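Local atomic coordinates of beta-galactoside alpha-2,6-sialyltransferase (Photobacterium sp., PDB entry 2Z4T), a protein that probably transfers sialic acid from CMP-sialic acid to galactose of acceptors such as lactose in alpha-2,6 linkage, using a two-domain GT-B fold. Residues A[119-124]-A[174-179]; A[200-205]-A[234-239]; A[204-209]-A[272-277]; A[281-284]-A[289-292]. All blocks are in the same frame, centred on the assembly; numbering follows the deposited sequence.

Contacts 1, 2 and 3 meet at the bound galactose, whereas contact 4 lies away from the annotated sites. Contact 1 joins contact 2 through two probable hydrogen bonds of 2.9 Å each, His-175 NE2 to His-204 ND1 and Asp-122 OD1 to Asn-201 ND2. Contacts 2 and 3 share His-204 and Ser-205, where strand 194-201 passes into helix 205-216. Contact 4 attaches there too, through the 2.8 Å pair Ser-205 OG and Trp-282 NE1. Between contacts 1 and 4 the nearest atoms are about 10 Å apart, yet both reach the same sheet. The side chain of His-123 in contact 1 lies about 5 Å from a bound magnesium ion and about 9 Å from CMP.

Contact 1: A[119-124]-A[174-179]; sequences VYVDHA and NHTPAD. With GAL (beta-D-galactopyranose), chain B; GLC (alpha-D-glucopyranose), chain C.
His-123 and Asn-174 meet by packing, with CB of Asn-174 over one face of the imidazole, 4.2 Å from the ring centroid and 28° off the normal, which is CH-pi geometry. The Asn-174 amide plane is turned only 24° from the ring. Two residues earlier, within the strand, CG1 of Val-121 touches Thr-176 OG1 at 3.6 Å, the two side chains crossing at about a right angle.

Polar links run through water and sugar. One water sits 2.8 Å from His-123 ND1 and donates to Asn-174 O. At the other ring nitrogen, NE2 of His-123 donates to galactose O4 (2.9 Å) and O5 (3.2 Å); CG placed between backbone N and carbonyl carbon (chi1 68°) helps bring the ring to the lactose. Asn-174 ND2 gives only a weak bond to glucose O1. Asp-122 OD1 closes an Asx turn with Ala-124 N (3.0 Å), shaping the loop that holds His-123 and Ala-124 in the acceptor pocket.

The strand end runs nearly antiparallel to the 174-176 loop. Strand 103-122 pairs here with strands 146-151 and 194-201, and helix 205-216 takes Thr-176 OG1 at Asn-208 O.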
# COMPACT_ATOMS: atom_id res chain seq x y z
N VAL A 119 -6.60 -8.55 -3.56
CA VAL A 119 -5.35 -9.16 -3.12
C VAL A 119 -4.21 -8.12 -3.16
O VAL A 119 -4.04 -7.41 -4.15
CB VAL A 119 -5.01 -10.38 -3.99
CG1 VAL A 119 -3.75 -11.07 -3.50
CG2 VAL A 119 -6.17 -11.38 -4.03
N TYR A 120 -3.44 -8.03 -2.07
CA TYR A 120 -2.36 -7.05 -1.96
C TYR A 120 -1.08 -7.71 -1.48
O TYR A 120 -1.05 -8.31 -0.40
CB TYR A 120 -2.72 -5.97 -0.95
CG TYR A 120 -4.07 -5.29 -1.12
CD1 TYR A 120 -4.17 -4.04 -1.73
CD2 TYR A 120 -5.24 -5.87 -0.61
CE1 TYR A 120 -5.38 -3.39 -1.87
CE2 TYR A 120 -6.47 -5.22 -0.73
CZ TYR A 120 -6.53 -3.97 -1.37
OH TYR A 120 -7.71 -3.30 -1.51
N VAL A 121 -0.01 -7.59 -2.27
CA VAL A 121 1.23 -8.28 -1.96
C VAL A 121 2.43 -7.33 -2.04
O VAL A 121 2.65 -6.65 -3.07
CB VAL A 121 1.48 -9.49 -2.90
CG1 VAL A 121 2.68 -10.33 -2.43
CG2 VAL A 121 0.22 -10.39 -3.00
N ASP A 122 3.20 -7.31 -0.96
CA ASP A 122 4.43 -6.55 -0.92
C ASP A 122 5.27 -6.91 0.31
O ASP A 122 4.74 -7.18 1.39
CB ASP A 122 4.14 -5.04 -0.93
CG ASP A 122 5.40 -4.21 -0.80
OD1 ASP A 122 6.37 -4.47 -1.54
OD2 ASP A 122 5.44 -3.30 0.06
N HIS A 123 6.58 -6.87 0.14
CA HIS A 123 7.50 -7.24 1.20
C HIS A 123 8.24 -5.99 1.66
O HIS A 123 8.93 -6.03 2.68
CB HIS A 123 8.53 -8.24 0.67
CG HIS A 123 9.47 -7.63 -0.33
ND1 HIS A 123 9.09 -7.37 -1.63
CD2 HIS A 123 10.74 -7.17 -0.20
CE1 HIS A 123 10.10 -6.80 -2.27
NE2 HIS A 123 11.11 -6.67 -1.43
N ALA A 124 8.12 -4.90 0.90
CA ALA A 124 8.90 -3.67 1.13
C ALA A 124 8.13 -2.67 1.99
O ALA A 124 7.40 -3.09 2.89
CB ALA A 124 9.33 -3.06 -0.18
N ASN A 174 9.82 -13.48 0.12
CA ASN A 174 9.32 -12.13 -0.17
C ASN A 174 8.19 -12.03 -1.17
O ASN A 174 7.82 -10.92 -1.58
CB ASN A 174 10.46 -11.24 -0.64
CG ASN A 174 11.50 -11.07 0.42
OD1 ASN A 174 11.19 -11.03 1.61
ND2 ASN A 174 12.75 -10.94 0.00
N HIS A 175 7.66 -13.19 -1.57
CA HIS A 175 6.64 -13.23 -2.59
C HIS A 175 5.37 -13.99 -2.17
O HIS A 175 5.36 -14.75 -1.18
CB HIS A 175 7.23 -13.78 -3.90
CG HIS A 175 8.42 -13.01 -4.40
ND1 HIS A 175 9.62 -13.61 -4.73
CD2 HIS A 175 8.60 -11.68 -4.60
CE1 HIS A 175 10.48 -12.69 -5.12
NE2 HIS A 175 9.89 -11.51 -5.05
N THR A 176 4.30 -13.74 -2.92
CA THR A 176 3.07 -14.52 -2.88
C THR A 176 3.33 -15.97 -2.49
O THR A 176 4.06 -16.68 -3.18
CB THR A 176 2.38 -14.47 -4.28
OG1 THR A 176 2.19 -13.10 -4.65
CG2 THR A 176 1.04 -15.21 -4.29
N PRO A 177 2.77 -16.39 -1.35
CA PRO A 177 2.92 -17.77 -0.92
C PRO A 177 1.90 -18.70 -1.56
O PRO A 177 0.81 -18.26 -1.93
CB PRO A 177 2.69 -17.68 0.58
CG PRO A 177 1.76 -16.50 0.76
CD PRO A 177 2.01 -15.57 -0.38
N ALA A 178 2.25 -19.98 -1.65
CA ALA A 178 1.36 -21.01 -2.19
C ALA A 178 0.01 -20.98 -1.50
O ALA A 178 -1.03 -21.14 -2.15
CB ALA A 178 2.00 -22.42 -2.07
N ASP A 179 -0.01 -20.78 -0.18
CA ASP A 179 -1.28 -20.83 0.53
C ASP A 179 -2.19 -19.65 0.18
O ASP A 179 -3.40 -19.78 0.24
CB ASP A 179 -1.13 -21.09 2.06
CG ASP A 179 -0.46 -19.93 2.81
OD1 ASP A 179 0.43 -19.24 2.26
OD2 ASP A 179 -0.83 -19.70 3.98
C1 GAL B . 14.99 -6.61 -0.86
C2 GAL B . 14.88 -6.97 -2.33
C3 GAL B . 15.04 -5.71 -3.18
C4 GAL B . 14.08 -4.61 -2.69
C5 GAL B . 14.19 -4.40 -1.17
C6 GAL B . 13.11 -3.46 -0.62
O2 GAL B . 15.85 -7.96 -2.66
O3 GAL B . 14.79 -6.00 -4.54
O4 GAL B . 12.77 -4.97 -3.04
O5 GAL B . 14.03 -5.63 -0.52
O6 GAL B . 13.26 -2.13 -1.07
C1 GLC C . 15.16 -9.53 3.59
C2 GLC C . 14.41 -8.20 3.58
C3 GLC C . 14.03 -7.87 2.14
C4 GLC C . 15.24 -7.92 1.19
C5 GLC C . 16.01 -9.25 1.39
C6 GLC C . 17.31 -9.53 0.60
O1 GLC C . 14.37 -10.58 3.03
O2 GLC C . 13.22 -8.25 4.34
O3 GLC C . 13.37 -6.63 2.11
O4 GLC C . 14.74 -7.80 -0.13
O5 GLC C . 16.32 -9.39 2.78
O6 GLC C . 17.76 -8.48 -0.23
O HOH W 1 6.93 -8.71 -2.83

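Contact 2: A[200-205]-A[234-239]; sequences SNTAHS and SAEYVN. With GAL (beta-D-galactopyranose), chain B; GOL (glycerol), chain E.
Ala-203 and Glu-236 bring the two backbones to 5.9 Å between their CA atoms, where the type I turn from Thr-202 to Ser-205 lies beside the first turns of helix 234-243. The link across is made by Glu-236, whose chain bends at chi2 (-80°) so that its carboxylate meets the turn. OE1 accepts from Ala-203 N at 2.8 Å, nearly along its own C-O axis, although the N-H...O angle is a modest 138°. The same oxygen also rests against Ala-203 CB (3.3 Å) and Thr-202 CB (3.4 Å). Asp-232 N also donates to OE1, and Gly-233 N donates to OE2; three backbone N-H groups thus fix the carboxylate and would probably favour its ionised form.

The turn joins parallel strand 194-201 to helix 205-216, a beta-to-alpha connection in a Rossmann-like domain of the GT-B fold. Asn-201 OD1 accepts from His-204 N (3.0 Å) in an Asx motif, while its ND2 is held by Asp-122 and Asp-232. Thr-202 O accepts from both N and OG of Ser-205, the hydroxyl approaching in the carbonyl plane, on a lone pair. At the N-cap of helix 205-216, His-204 NE2 donates to galactose O4 (3.1 Å) and is also hydrogen-bonded to O3 (3.2 Å). On the helix side, Asn-239 ND2 donates almost straight (167°) to O2 of a glycerol, probably from the crystallisation liquor, 3.2 Å away, and that glycerol makes a weak bond to Ala-203 O.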
# COMPACT_ATOMS: atom_id res chain seq x y z
N SER A 200 0.35 -5.17 -6.43
CA SER A 200 1.70 -5.59 -6.13
C SER A 200 2.72 -4.48 -6.20
O SER A 200 2.55 -3.51 -6.97
CB SER A 200 2.15 -6.71 -7.06
OG SER A 200 3.52 -7.01 -6.85
N ASN A 201 3.76 -4.64 -5.38
CA ASN A 201 5.10 -4.13 -5.64
C ASN A 201 5.42 -4.28 -7.15
O ASN A 201 5.28 -5.37 -7.71
CB ASN A 201 6.09 -4.93 -4.76
CG ASN A 201 7.53 -4.48 -4.92
OD1 ASN A 201 8.11 -4.56 -6.01
ND2 ASN A 201 8.14 -4.06 -3.80
N THR A 202 5.80 -3.18 -7.79
CA THR A 202 6.02 -3.17 -9.23
C THR A 202 7.19 -4.05 -9.66
O THR A 202 7.00 -5.00 -10.46
CB THR A 202 6.18 -1.71 -9.77
OG1 THR A 202 5.01 -0.95 -9.42
CG2 THR A 202 6.36 -1.68 -11.29
N ALA A 203 8.39 -3.76 -9.14
CA ALA A 203 9.62 -4.52 -9.49
C ALA A 203 9.46 -6.01 -9.30
O ALA A 203 10.06 -6.79 -10.05
CB ALA A 203 10.82 -4.04 -8.68
N HIS A 204 8.63 -6.39 -8.32
CA HIS A 204 8.40 -7.80 -7.97
C HIS A 204 7.04 -8.34 -8.44
O HIS A 204 6.59 -9.38 -7.94
CB HIS A 204 8.50 -7.97 -6.44
CG HIS A 204 9.88 -7.74 -5.91
ND1 HIS A 204 10.75 -8.77 -5.65
CD2 HIS A 204 10.54 -6.60 -5.62
CE1 HIS A 204 11.90 -8.27 -5.23
NE2 HIS A 204 11.80 -6.96 -5.21
N SER A 205 6.39 -7.63 -9.38
CA SER A 205 5.03 -8.00 -9.84
C SER A 205 4.98 -9.49 -10.22
O SER A 205 3.89 -10.09 -10.19
CB SER A 205 4.32 -6.98 -10.76
OG SER A 205 5.18 -6.34 -11.68
N SER A 234 12.99 3.52 -5.09
CA SER A 234 14.03 3.91 -6.01
C SER A 234 14.46 2.72 -6.87
O SER A 234 14.92 2.92 -7.99
CB SER A 234 15.22 4.50 -5.23
OG SER A 234 15.85 3.54 -4.41
N ALA A 235 14.26 1.50 -6.37
CA ALA A 235 14.66 0.28 -7.08
C ALA A 235 14.19 0.25 -8.52
O ALA A 235 14.96 -0.10 -9.41
CB ALA A 235 14.19 -0.97 -6.35
N GLU A 236 12.93 0.61 -8.78
CA GLU A 236 12.55 0.58 -10.19
C GLU A 236 13.19 1.67 -11.07
O GLU A 236 13.42 1.45 -12.28
CB GLU A 236 11.05 0.32 -10.48
CG GLU A 236 10.05 0.78 -9.52
CD GLU A 236 9.90 -0.12 -8.32
OE1 GLU A 236 9.26 -1.18 -8.41
OE2 GLU A 236 10.40 0.28 -7.25
N TYR A 237 13.55 2.80 -10.44
CA TYR A 237 14.22 3.90 -11.14
C TYR A 237 15.67 3.59 -11.52
O TYR A 237 16.14 4.02 -12.57
CB TYR A 237 14.05 5.24 -10.36
CG TYR A 237 12.58 5.54 -10.26
CD1 TYR A 237 11.78 4.88 -9.33
CD2 TYR A 237 11.96 6.41 -11.17
CE1 TYR A 237 10.41 5.10 -9.27
CE2 TYR A 237 10.57 6.63 -11.13
CZ TYR A 237 9.81 5.97 -10.18
OH TYR A 237 8.45 6.18 -10.13
N VAL A 238 16.37 2.83 -10.66
CA VAL A 238 17.70 2.31 -10.97
C VAL A 238 17.56 1.40 -12.20
O VAL A 238 18.30 1.52 -13.18
CB VAL A 238 18.30 1.52 -9.76
CG1 VAL A 238 19.46 0.58 -10.21
CG2 VAL A 238 18.78 2.46 -8.68
N ASN A 239 16.59 0.49 -12.16
CA ASN A 239 16.32 -0.38 -13.28
C ASN A 239 15.99 0.38 -14.54
O ASN A 239 16.48 0.01 -15.63
CB ASN A 239 15.20 -1.37 -12.96
CG ASN A 239 15.65 -2.43 -11.98
OD1 ASN A 239 16.85 -2.69 -11.83
ND2 ASN A 239 14.69 -3.03 -11.27
C1 GAL B . 14.99 -6.61 -0.86
C2 GAL B . 14.88 -6.97 -2.33
C3 GAL B . 15.04 -5.71 -3.18
C4 GAL B . 14.08 -4.61 -2.69
C5 GAL B . 14.19 -4.40 -1.17
C6 GAL B . 13.11 -3.46 -0.62
O2 GAL B . 15.85 -7.96 -2.66
O3 GAL B . 14.79 -6.00 -4.54
O4 GAL B . 12.77 -4.97 -3.04
O5 GAL B . 14.03 -5.63 -0.52
O6 GAL B . 13.26 -2.13 -1.07
C1 GOL E . 14.37 -6.35 -10.23
O1 GOL E . 13.25 -7.20 -10.37
C2 GOL E . 14.60 -5.94 -8.78
O2 GOL E . 15.55 -4.88 -8.75
C3 GOL E . 15.11 -7.09 -7.92
O3 GOL E . 14.58 -8.33 -8.35

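Contact 3: A[204-209]-A[272-277]; sequences HSFDNL and SNTGTS. With GAL (beta-D-galactopyranose), chain B.
Phe-206, in the first turn of helix 205-216, packs against Thr-274 in the loop that leads into helix 276-279. The helix directly follows strand 194-201 of the central sheet and has His-204 of the acceptor pocket at its N-cap, while the facing loop makes an inverse gamma turn centred on Asn-273. The CA atoms of Phe-206 and Thr-274 are 5.5 Å apart.

Thr-274 CA stands over one face of the phenyl ring, 4.3 Å from its centroid and 26° off the normal, a CH-pi contact. Asn-273 O lies over the same face, with CE1 the nearest ring atom at 3.9 Å; this carbonyl is bonded by Ser-278 OG. The threonine methyl CG2 reaches CD2 of Phe-206 (3.7 Å), and the two side chains cross at about a right angle. With OG1 of Thr-274 between backbone N and carbonyl carbon (chi1 61°), CG2 is the branch presented to helix 205-216. That methyl also meets Asp-207 OD1 at 3.8 Å. The Phe-206 side chain also touches Tyr-259, Leu-260 and Val-263 of helix 249-265.

One water links the backbones: it donates to Thr-274 O at 2.6 Å and accepts weakly from Phe-206 N at 3.3 Å, an amide in the first helical turn.

The join therefore rests on dispersion and CH-pi contact. Its polar component is indirect, and the bridge is the stronger at the Thr-274 carbonyl, its link to Phe-206 N being weak.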
# COMPACT_ATOMS: atom_id res chain seq x y z
N HIS A 204 8.63 -6.39 -8.32
CA HIS A 204 8.40 -7.80 -7.97
C HIS A 204 7.04 -8.34 -8.44
O HIS A 204 6.59 -9.38 -7.94
CB HIS A 204 8.50 -7.97 -6.44
CG HIS A 204 9.88 -7.74 -5.91
ND1 HIS A 204 10.75 -8.77 -5.65
CD2 HIS A 204 10.54 -6.60 -5.62
CE1 HIS A 204 11.90 -8.27 -5.23
NE2 HIS A 204 11.80 -6.96 -5.21
N SER A 205 6.39 -7.63 -9.38
CA SER A 205 5.03 -8.00 -9.84
C SER A 205 4.98 -9.49 -10.22
O SER A 205 3.89 -10.09 -10.19
CB SER A 205 4.32 -6.98 -10.76
OG SER A 205 5.18 -6.34 -11.68
N PHE A 206 6.06 -10.05 -10.75
CA PHE A 206 5.96 -10.86 -11.93
C PHE A 206 5.80 -12.10 -11.00
O PHE A 206 4.82 -12.84 -11.09
CB PHE A 206 7.25 -11.01 -12.74
CG PHE A 206 7.23 -12.23 -13.68
CD1 PHE A 206 6.97 -12.08 -15.04
CD2 PHE A 206 7.45 -13.53 -13.18
CE1 PHE A 206 6.92 -13.19 -15.89
CE2 PHE A 206 7.41 -14.65 -14.02
CZ PHE A 206 7.14 -14.49 -15.38
N ASP A 207 6.74 -12.27 -10.05
CA ASP A 207 6.71 -13.34 -9.03
C ASP A 207 5.57 -13.26 -8.02
O ASP A 207 5.21 -14.27 -7.41
CB ASP A 207 8.01 -13.38 -8.23
CG ASP A 207 9.16 -14.06 -8.98
OD1 ASP A 207 8.92 -14.85 -9.91
OD2 ASP A 207 10.32 -13.81 -8.61
N ASN A 208 5.00 -12.07 -7.81
CA ASN A 208 3.82 -11.97 -6.97
C ASN A 208 2.52 -12.32 -7.70
O ASN A 208 1.60 -12.89 -7.11
CB ASN A 208 3.70 -10.58 -6.35
CG ASN A 208 4.74 -10.34 -5.28
OD1 ASN A 208 5.27 -11.28 -4.66
ND2 ASN A 208 5.05 -9.06 -5.04
N LEU A 209 2.43 -11.98 -8.99
CA LEU A 209 1.14 -12.05 -9.67
C LEU A 209 1.00 -13.23 -10.57
O LEU A 209 -0.07 -13.83 -10.65
CB LEU A 209 0.81 -10.76 -10.39
CG LEU A 209 0.75 -9.54 -9.46
CD1 LEU A 209 0.20 -8.38 -10.23
CD2 LEU A 209 -0.08 -9.79 -8.22
N SER A 272 11.53 -17.29 -15.90
CA SER A 272 12.76 -16.64 -15.44
C SER A 272 12.92 -15.14 -15.75
O SER A 272 13.63 -14.46 -15.02
CB SER A 272 13.99 -17.37 -15.98
OG SER A 272 14.16 -17.08 -17.36
N ASN A 273 12.30 -14.63 -16.82
CA ASN A 273 12.46 -13.20 -17.18
C ASN A 273 11.53 -12.34 -16.35
O ASN A 273 10.48 -11.91 -16.82
CB ASN A 273 12.17 -12.91 -18.67
CG ASN A 273 12.89 -13.86 -19.63
OD1 ASN A 273 13.75 -14.65 -19.24
ND2 ASN A 273 12.52 -13.76 -20.92
N THR A 274 11.90 -12.09 -15.11
CA THR A 274 10.99 -11.48 -14.16
C THR A 274 11.12 -9.97 -14.21
O THR A 274 10.37 -9.25 -13.52
CB THR A 274 11.29 -11.93 -12.73
OG1 THR A 274 12.62 -11.52 -12.40
CG2 THR A 274 11.14 -13.42 -12.60
N GLY A 275 12.09 -9.48 -14.99
CA GLY A 275 12.50 -8.08 -14.92
C GLY A 275 11.80 -7.10 -15.85
O GLY A 275 10.66 -7.31 -16.29
N THR A 276 12.52 -6.03 -16.16
CA THR A 276 11.96 -4.82 -16.74
C THR A 276 10.96 -5.05 -17.88
O THR A 276 9.83 -4.62 -17.79
CB THR A 276 13.08 -3.87 -17.17
OG1 THR A 276 14.05 -3.80 -16.12
CG2 THR A 276 12.54 -2.48 -17.47
N SER A 277 11.37 -5.72 -18.95
CA SER A 277 10.48 -5.92 -20.09
C SER A 277 9.23 -6.75 -19.76
O SER A 277 8.26 -6.71 -20.51
CB SER A 277 11.25 -6.51 -21.27
OG SER A 277 11.66 -7.84 -21.02
C1 GAL B . 14.99 -6.61 -0.86
C2 GAL B . 14.88 -6.97 -2.33
C3 GAL B . 15.04 -5.71 -3.18
C4 GAL B . 14.08 -4.61 -2.69
C5 GAL B . 14.19 -4.40 -1.17
C6 GAL B . 13.11 -3.46 -0.62
O2 GAL B . 15.85 -7.96 -2.66
O3 GAL B . 14.79 -6.00 -4.54
O4 GAL B . 12.77 -4.97 -3.04
O5 GAL B . 14.03 -5.63 -0.52
O6 GAL B . 13.26 -2.13 -1.07
O HOH W 2 9.04 -8.85 -11.31

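Contact 4: A[281-284]-A[289-292]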
# COMPACT_ATOMS: atom_id res chain seq x y z
N ASN A 281 4.18 -4.75 -18.80
CA ASN A 281 3.19 -5.26 -19.75
C ASN A 281 1.84 -5.60 -19.14
O ASN A 281 0.93 -6.01 -19.87
CB ASN A 281 3.73 -6.47 -20.51
CG ASN A 281 4.50 -6.08 -21.73
OD1 ASN A 281 5.73 -6.15 -21.76
ND2 ASN A 281 3.80 -5.65 -22.76
N TRP A 282 1.69 -5.41 -17.82
CA TRP A 282 0.40 -5.71 -17.17
C TRP A 282 -0.78 -5.07 -17.90
O TRP A 282 -1.80 -5.72 -18.14
CB TRP A 282 0.38 -5.37 -15.66
CG TRP A 282 1.36 -6.20 -14.86
CD1 TRP A 282 2.43 -5.74 -14.13
CD2 TRP A 282 1.37 -7.63 -14.73
NE1 TRP A 282 3.10 -6.80 -13.57
CE2 TRP A 282 2.47 -7.97 -13.91
CE3 TRP A 282 0.55 -8.65 -15.21
CZ2 TRP A 282 2.77 -9.29 -13.57
CZ3 TRP A 282 0.86 -9.97 -14.88
CH2 TRP A 282 1.95 -10.28 -14.07
N GLN A 283 -0.60 -3.82 -18.30
CA GLN A 283 -1.65 -3.02 -18.95
C GLN A 283 -2.02 -3.52 -20.34
O GLN A 283 -3.09 -3.18 -20.86
CB GLN A 283 -1.22 -1.54 -19.03
CG GLN A 283 -0.25 -1.19 -20.18
CD GLN A 283 1.18 -1.66 -19.95
OE1 GLN A 283 1.47 -2.42 -19.02
NE2 GLN A 283 2.09 -1.22 -20.81
N LYS A 284 -1.13 -4.30 -20.96
CA LYS A 284 -1.43 -4.87 -22.27
C LYS A 284 -2.30 -6.11 -22.18
O LYS A 284 -2.84 -6.56 -23.18
CB LYS A 284 -0.13 -5.23 -23.00
CG LYS A 284 0.75 -4.04 -23.35
CD LYS A 284 0.09 -3.13 -24.37
CE LYS A 284 0.59 -1.73 -24.21
NZ LYS A 284 0.38 -0.92 -25.43
N ASN A 289 -3.20 -0.27 -13.53
CA ASN A 289 -2.68 1.08 -13.28
C ASN A 289 -1.29 1.04 -12.64
O ASN A 289 -1.10 0.36 -11.61
CB ASN A 289 -3.66 1.90 -12.44
CG ASN A 289 -4.95 2.22 -13.21
OD1 ASN A 289 -5.94 1.50 -13.09
ND2 ASN A 289 -4.91 3.25 -14.04
N TYR A 290 -0.33 1.72 -13.26
CA TYR A 290 1.01 1.88 -12.68
C TYR A 290 1.11 3.19 -11.90
O TYR A 290 1.04 4.30 -12.47
CB TYR A 290 2.12 1.83 -13.74
CG TYR A 290 2.33 0.48 -14.36
CD1 TYR A 290 3.40 -0.34 -13.98
CD2 TYR A 290 1.47 0.01 -15.33
CE1 TYR A 290 3.61 -1.59 -14.56
CE2 TYR A 290 1.65 -1.23 -15.93
CZ TYR A 290 2.72 -2.03 -15.55
OH TYR A 290 2.86 -3.25 -16.15
N HIS A 291 1.29 3.07 -10.59
CA HIS A 291 1.42 4.25 -9.75
C HIS A 291 2.89 4.55 -9.49
O HIS A 291 3.50 3.97 -8.60
CB HIS A 291 0.64 4.05 -8.45
CG HIS A 291 -0.79 3.69 -8.68
ND1 HIS A 291 -1.20 2.39 -8.88
CD2 HIS A 291 -1.90 4.46 -8.77
CE1 HIS A 291 -2.51 2.37 -9.06
NE2 HIS A 291 -2.95 3.61 -9.01
N PHE A 292 3.47 5.44 -10.30
CA PHE A 292 4.89 5.70 -10.24
C PHE A 292 5.22 6.62 -9.08
O PHE A 292 4.60 7.68 -8.92
CB PHE A 292 5.37 6.32 -11.56
CG PHE A 292 5.87 5.32 -12.59
CD1 PHE A 292 5.12 4.21 -12.95
CD2 PHE A 292 7.09 5.52 -13.24
CE1 PHE A 292 5.56 3.30 -13.92
CE2 PHE A 292 7.56 4.60 -14.21
CZ PHE A 292 6.79 3.50 -14.55
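Tyr-290 brings strand 288-292 against Trp-282 and Gln-283, and the approach begins one residue earlier, at Asn-289, where Asn-289 CA lies 7.1 Å from Gln-283 CA. Asn-289 itself serves the sheet, its backbone bonding to Ile-227 and Leu-229 of strand 222-230.

At Tyr-290 the phenol crosses to segment 281-284 with CG anti to the carbonyl carbon (chi1 -70°). Its OH accepts from Trp-282 N at 3.0 Å, with an N-H...O angle of 136°, and is also hydrogen-bonded to Val-279 O, to which it can act only as donor. The hydroxyl lies close to the indole side chain as well, 3.2 Å from Trp-282 CD1, while CZ is 4.0 Å from that carbon; the two side chains cross at about a right angle. Gln-283 approaches the ring obliquely: its OE1 is 3.3 Å from Tyr-290 CE2, and its amide stands almost perpendicular to the phenol (89°). NE2 of Gln-283 bonds to the carbonyls of Tyr-280 and Tyr-310, which fixes the amide's rotation and leaves OE1 on the tyrosine side. The Trp-282 NE1 end is held by Ser-205 OG.

Farther along the strand, Phe-292 has its ring edge against Tyr-290 CB while touching Ile-311 of helix 305-311.

The buried phenol hydroxyl thus works in both directions, donating a hydrogen bond to Val-279 O and accepting one from the backbone N-H of Trp-282. Tyr-290 thereby links residues 279-282 to strand 288-292.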